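PDB 3EXZ: MaoC-like dehydratase from Rhodospirillum rubrum, which probably catalyses the reversible hydration and dehydration of acyl thioesters, as a hot-dog-fold MaoC-like dehydratase. Local coordinates for residues Glu32-Gln36 against Pro37-Asp41; Ala62-Met65 against Arg66-Thr70. All coordinates share one frame; numbering follows the deposited sequence.

Contact 1: Glu32-Gln36 against Pro37-Asp41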
loop_
_atom_site.group_PDB
_atom_site.type_symbol
_atom_site.label_atom_id
_atom_site.label_comp_id
_atom_site.label_asym_id
_atom_site.label_seq_id
_atom_site.Cartn_x
_atom_site.Cartn_y
_atom_site.Cartn_z
ATOM N N GLU A 32 2.852 0.044 14.891
ATOM C CA GLU A 32 1.781 1.009 14.693
ATOM C C GLU A 32 0.741 0.607 13.637
ATOM O O GLU A 32 -0.447 0.822 13.845
ATOM C CB GLU A 32 2.349 2.396 14.324
ATOM C CG GLU A 32 1.269 3.482 14.240
ATOM C CD GLU A 32 1.809 4.878 13.978
ATOM O OE1 GLU A 32 3.016 5.012 13.692
ATOM O OE2 GLU A 32 1.018 5.846 14.073
ATOM N N PHE A 33 1.168 -0.007 12.536
ATOM C CA PHE A 33 0.240 -0.343 11.459
ATOM C C PHE A 33 0.101 -1.809 11.045
ATOM O O PHE A 33 -0.835 -2.151 10.327
ATOM C CB PHE A 33 0.615 0.470 10.218
ATOM C CG PHE A 33 0.589 1.954 10.409
ATOM C CD1 PHE A 33 1.771 2.694 10.403
ATOM C CD2 PHE A 33 -0.617 2.614 10.592
ATOM C CE1 PHE A 33 1.743 4.082 10.560
ATOM C CE2 PHE A 33 -0.660 3.994 10.749
ATOM C CZ PHE A 33 0.525 4.733 10.740
ATOM N N ASP A 34 1.012 -2.675 11.468
ATOM C CA ASP A 34 0.940 -4.085 11.104
ATOM C C ASP A 34 1.531 -4.880 12.265
ATOM O O ASP A 34 2.570 -5.541 12.120
ATOM C CB ASP A 34 1.759 -4.353 9.836
ATOM C CG ASP A 34 1.279 -5.561 9.042
ATOM O OD1 ASP A 34 0.594 -6.436 9.611
ATOM O OD2 ASP A 34 1.589 -5.632 7.835
ATOM N N PRO A 35 0.860 -4.857 13.430
ATOM C CA PRO A 35 1.334 -5.557 14.617
ATOM C C PRO A 35 1.164 -7.073 14.631
ATOM O O PRO A 35 0.322 -7.600 15.349
ATOM C CB PRO A 35 0.595 -4.853 15.747
ATOM C CG PRO A 35 -0.750 -4.563 15.141
ATOM C CD PRO A 35 -0.491 -4.307 13.648
ATOM N N GLN A 36 1.984 -7.745 13.824
ATOM C CA GLN A 36 1.967 -9.190 13.733
ATOM C C GLN A 36 3.342 -9.686 14.142
ATOM O O GLN A 36 4.359 -9.070 13.815
ATOM C CB GLN A 36 1.665 -9.646 12.296
ATOM C CG GLN A 36 0.361 -9.109 11.755
ATOM C CD GLN A 36 -0.115 -9.825 10.494
ATOM O OE1 GLN A 36 0.210 -9.433 9.369
ATOM N NE2 GLN A 36 -0.869 -10.896 10.684
ATOM N N PRO A 37 3.391 -10.816 14.862
ATOM C CA PRO A 37 4.636 -11.425 15.346
ATOM C C PRO A 37 5.797 -11.398 14.365
ATOM O O PRO A 37 6.903 -10.982 14.725
ATOM C CB PRO A 37 4.225 -12.863 15.676
ATOM C CG PRO A 37 2.790 -12.734 16.045
ATOM C CD PRO A 37 2.237 -11.707 15.084
ATOM N N PHE A 38 5.555 -11.828 13.132
ATOM C CA PHE A 38 6.641 -11.866 12.168
ATOM C C PHE A 38 7.277 -10.530 11.794
ATOM O O PHE A 38 8.355 -10.505 11.191
ATOM C CB PHE A 38 6.240 -12.657 10.911
ATOM C CG PHE A 38 4.783 -12.624 10.595
ATOM C CD1 PHE A 38 3.936 -13.634 11.036
ATOM C CD2 PHE A 38 4.267 -11.626 9.784
ATOM C CE1 PHE A 38 2.597 -13.651 10.662
ATOM C CE2 PHE A 38 2.933 -11.636 9.408
ATOM C CZ PHE A 38 2.098 -12.652 9.848
ATOM N N HIS A 39 6.643 -9.426 12.180
ATOM C CA HIS A 39 7.187 -8.092 11.898
ATOM C C HIS A 39 7.598 -7.372 13.184
ATOM O O HIS A 39 8.075 -6.242 13.139
ATOM C CB HIS A 39 6.129 -7.238 11.196
ATOM C CG HIS A 39 5.653 -7.805 9.902
ATOM N ND1 HIS A 39 4.317 -7.910 9.569
ATOM C CD2 HIS A 39 6.342 -8.350 8.874
ATOM C CE1 HIS A 39 4.208 -8.491 8.388
ATOM N NE2 HIS A 39 5.421 -8.777 7.950
ATOM N N LEU A 40 7.430 -8.044 14.320
ATOM C CA LEU A 40 7.698 -7.466 15.633
ATOM C C LEU A 40 8.755 -8.158 16.462
ATOM O O LEU A 40 9.439 -7.528 17.273
ATOM C CB LEU A 40 6.395 -7.468 16.447
ATOM C CG LEU A 40 5.331 -6.442 16.061
ATOM C CD1 LEU A 40 4.048 -6.647 16.878
ATOM C CD2 LEU A 40 5.913 -5.052 16.294
ATOM N N ASP A 41 8.876 -9.464 16.273
ATOM C CA ASP A 41 9.820 -10.248 17.058
ATOM C C ASP A 41 10.660 -11.204 16.226
ATOM O O ASP A 41 10.130 -11.992 15.434
ATOM C CB ASP A 41 9.062 -11.025 18.146
ATOM C CG ASP A 41 9.984 -11.858 19.023
ATOM O OD1 ASP A 41 10.990 -11.313 19.519
ATOM O OD2 ASP A 41 9.705 -13.057 19.221
#
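Q36 lays its aliphatic stem on the aromatic ring of F38, only two residues further on. CB of Q36 sits 4.0 Å from the centroid of the F38 ring, 24° off the normal, a CH-pi contact over one face. The Q36 side chain then runs on beside the phenyl group, amide and ring planes 61° apart, with CD 3.6 Å from CZ of F38. The long stem of glutamine suits this place because it gives methylene groups to lie against the ring. G78 of the second subunit packs on Q36.

Two prolines shape the chain here. P35, its phi restricted by the ring, centres an inverse gamma turn closed by Q36 N to D34 O at 2.8 Å. P37, lacking an N-H, suits the opening of the following short helical turn, where H39 N donates a hydrogen bond to Q36 O at 2.8 Å. CB of P35 meets CD1 of L40 at 4.1 Å on the partly exposed side.

The turn sets D34 beside H39 in a packing contact, CG of D34 3.9 Å from the H39 ring atom modelled as ND1, with the carboxylate and imidazole planes 59° apart. S56 holds OD2 of D34 by a hydrogen bond, and F50 meets the H39 ring edge-to-face. Aspartate followed five residues later by histidine is consistent with the hydratase 2 motif of MaoC-like enzymes, in whose relatives this pair is catalytic.

Contact 2: Ala62-Met65 against Arg66-Thr70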
loop_
_atom_site.group_PDB
_atom_site.type_symbol
_atom_site.label_atom_id
_atom_site.label_comp_id
_atom_site.label_asym_id
_atom_site.label_seq_id
_atom_site.Cartn_x
_atom_site.Cartn_y
_atom_site.Cartn_z
ATOM N N ALA A 62 5.232 2.043 1.814
ATOM C CA ALA A 62 5.401 3.424 2.313
ATOM C C ALA A 62 6.799 3.983 1.992
ATOM O O ALA A 62 6.930 5.127 1.559
ATOM C CB ALA A 62 5.145 3.482 3.823
ATOM N N ILE A 63 7.832 3.172 2.221
ATOM C CA ILE A 63 9.225 3.531 1.910
ATOM C C ILE A 63 9.335 3.749 0.388
ATOM O O ILE A 63 10.048 4.644 -0.078
ATOM C CB ILE A 63 10.188 2.391 2.335
ATOM C CG1 ILE A 63 10.308 2.370 3.854
ATOM C CG2 ILE A 63 11.561 2.565 1.696
ATOM C CD1 ILE A 63 11.068 1.163 4.385
ATOM N N THR A 64 8.626 2.933 -0.388
ATOM C CA THR A 64 8.660 3.084 -1.838
ATOM C C THR A 64 8.091 4.445 -2.226
ATOM O O THR A 64 8.664 5.136 -3.065
ATOM C CB THR A 64 7.872 1.963 -2.544
ATOM O OG1 THR A 64 8.587 0.728 -2.395
ATOM C CG2 THR A 64 7.704 2.267 -4.037
HETATM N N MSE A 65 6.980 4.851 -1.608
HETATM C CA MSE A 65 6.398 6.149 -1.942
HETATM C C MSE A 65 7.364 7.284 -1.590
HETATM O O MSE A 65 7.539 8.210 -2.380
HETATM C CB MSE A 65 5.060 6.362 -1.229
HETATM C CG MSE A 65 4.374 7.650 -1.664
HETATM SE SE MSE A 65 4.043 7.693 -3.589
HETATM C CE MSE A 65 5.494 8.810 -4.196
ATOM N N ARG A 66 7.987 7.217 -0.413
ATOM C CA ARG A 66 8.959 8.237 -0.006
ATOM C C ARG A 66 10.080 8.357 -1.053
ATOM O O ARG A 66 10.413 9.456 -1.479
ATOM C CB ARG A 66 9.569 7.893 1.359
ATOM C CG ARG A 66 10.788 8.749 1.726
ATOM C CD ARG A 66 11.320 8.391 3.115
ATOM N NE ARG A 66 12.393 9.275 3.578
ATOM C CZ ARG A 66 13.676 9.175 3.231
ATOM N NH1 ARG A 66 14.074 8.223 2.392
ATOM N NH2 ARG A 66 14.567 10.028 3.731
ATOM N N LEU A 67 10.661 7.234 -1.463
ATOM C CA LEU A 67 11.719 7.254 -2.472
ATOM C C LEU A 67 11.222 7.826 -3.792
ATOM O O LEU A 67 11.943 8.552 -4.481
ATOM C CB LEU A 67 12.244 5.844 -2.728
ATOM C CG LEU A 67 12.930 5.186 -1.528
ATOM C CD1 LEU A 67 13.400 3.777 -1.894
ATOM C CD2 LEU A 67 14.095 6.063 -1.082
ATOM N N LEU A 68 9.996 7.473 -4.157
ATOM C CA LEU A 68 9.400 7.958 -5.389
ATOM C C LEU A 68 9.225 9.473 -5.316
ATOM O O LEU A 68 9.585 10.207 -6.245
ATOM C CB LEU A 68 8.033 7.286 -5.606
ATOM C CG LEU A 68 7.830 6.307 -6.790
ATOM C CD1 LEU A 68 9.059 5.435 -6.998
ATOM C CD2 LEU A 68 6.583 5.454 -6.555
ATOM N N VAL A 69 8.688 9.941 -4.197
ATOM C CA VAL A 69 8.431 11.355 -4.031
ATOM C C VAL A 69 9.691 12.191 -3.979
ATOM O O VAL A 69 9.776 13.229 -4.646
ATOM C CB VAL A 69 7.571 11.613 -2.752
ATOM C CG1 VAL A 69 7.640 13.077 -2.343
ATOM C CG2 VAL A 69 6.123 11.226 -3.015
ATOM N N THR A 70 10.685 11.727 -3.229
ATOM C CA THR A 70 11.903 12.498 -3.079
ATOM C C THR A 70 12.957 12.333 -4.166
ATOM O O THR A 70 13.758 13.239 -4.383
ATOM C CB THR A 70 12.517 12.285 -1.658
ATOM O OG1 THR A 70 12.804 10.899 -1.444
ATOM C CG2 THR A 70 11.531 12.773 -0.579
#
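L68 and its neighbours I63, T64 and L67 form the apolar, sheet-facing side of helix 57-72, the long central helix around which the hot-dog sheet curls. L68 packs on V100 and T102 of strand 97-109 and on L73 and I79, and its CD2 lies 4.2 Å from CG2 of T64. One turn apart, I63 and L67 meet through CG2 of I63 and CD1 of L67 at 4.2 Å. Branched aliphatic side chains, isoleucine and leucine, suit this side because it is pressed on the sheet: L67 reaches S16 and H19 of strand 13-20 as well as V100. T64 fits a sheet-facing place because its hydroxyl is satisfied there, bonded to T125 OG1 and to the carbonyl oxygen of T60.

Further round, M65, a selenomethionine, turns to the second subunit and packs on its W58. CG is anti to the backbone N (chi1 -175°), and bends about the CB-CG and CG-SE bonds turn the chain along the helix; the modelled position of its terminal methyl is doubtful. V69 packs on D34 of the second subunit.

Regular helix bonds tie these residues together, from R66 N to A62 O at 3.1 Å to V69 N to M65 O at 2.8 Å. Outermost, R66, only partly exposed, sends an extended chain outward beside E32 of the second subunit. T70 is exposed, and its short hydroxyl doubles back on the helix: R66 O accepts T70 N at 2.9 Å and also T70 OG1 at 2.8 Å, the latter 39° out of the carbonyl plane.

How the contacts relate
Contact 1 comes first along the chain, at the turn between helix 23-33 and the short helix 37-40; contact 2 follows within helix 57-72. Both belong to the MaoC-like domain. Their centres are 21 Å apart and their nearest atoms about 7 Å, so they do not touch within one chain. Contact 2 lies near the centre of the chain against the antiparallel sheet, whereas contact 1 is about 20 Å from that centre. Across the dimer they do meet: D34 packs on M65 and P35 on V69 of the second subunit. The probable active-site turn of one subunit thus rests against the central helix of the other.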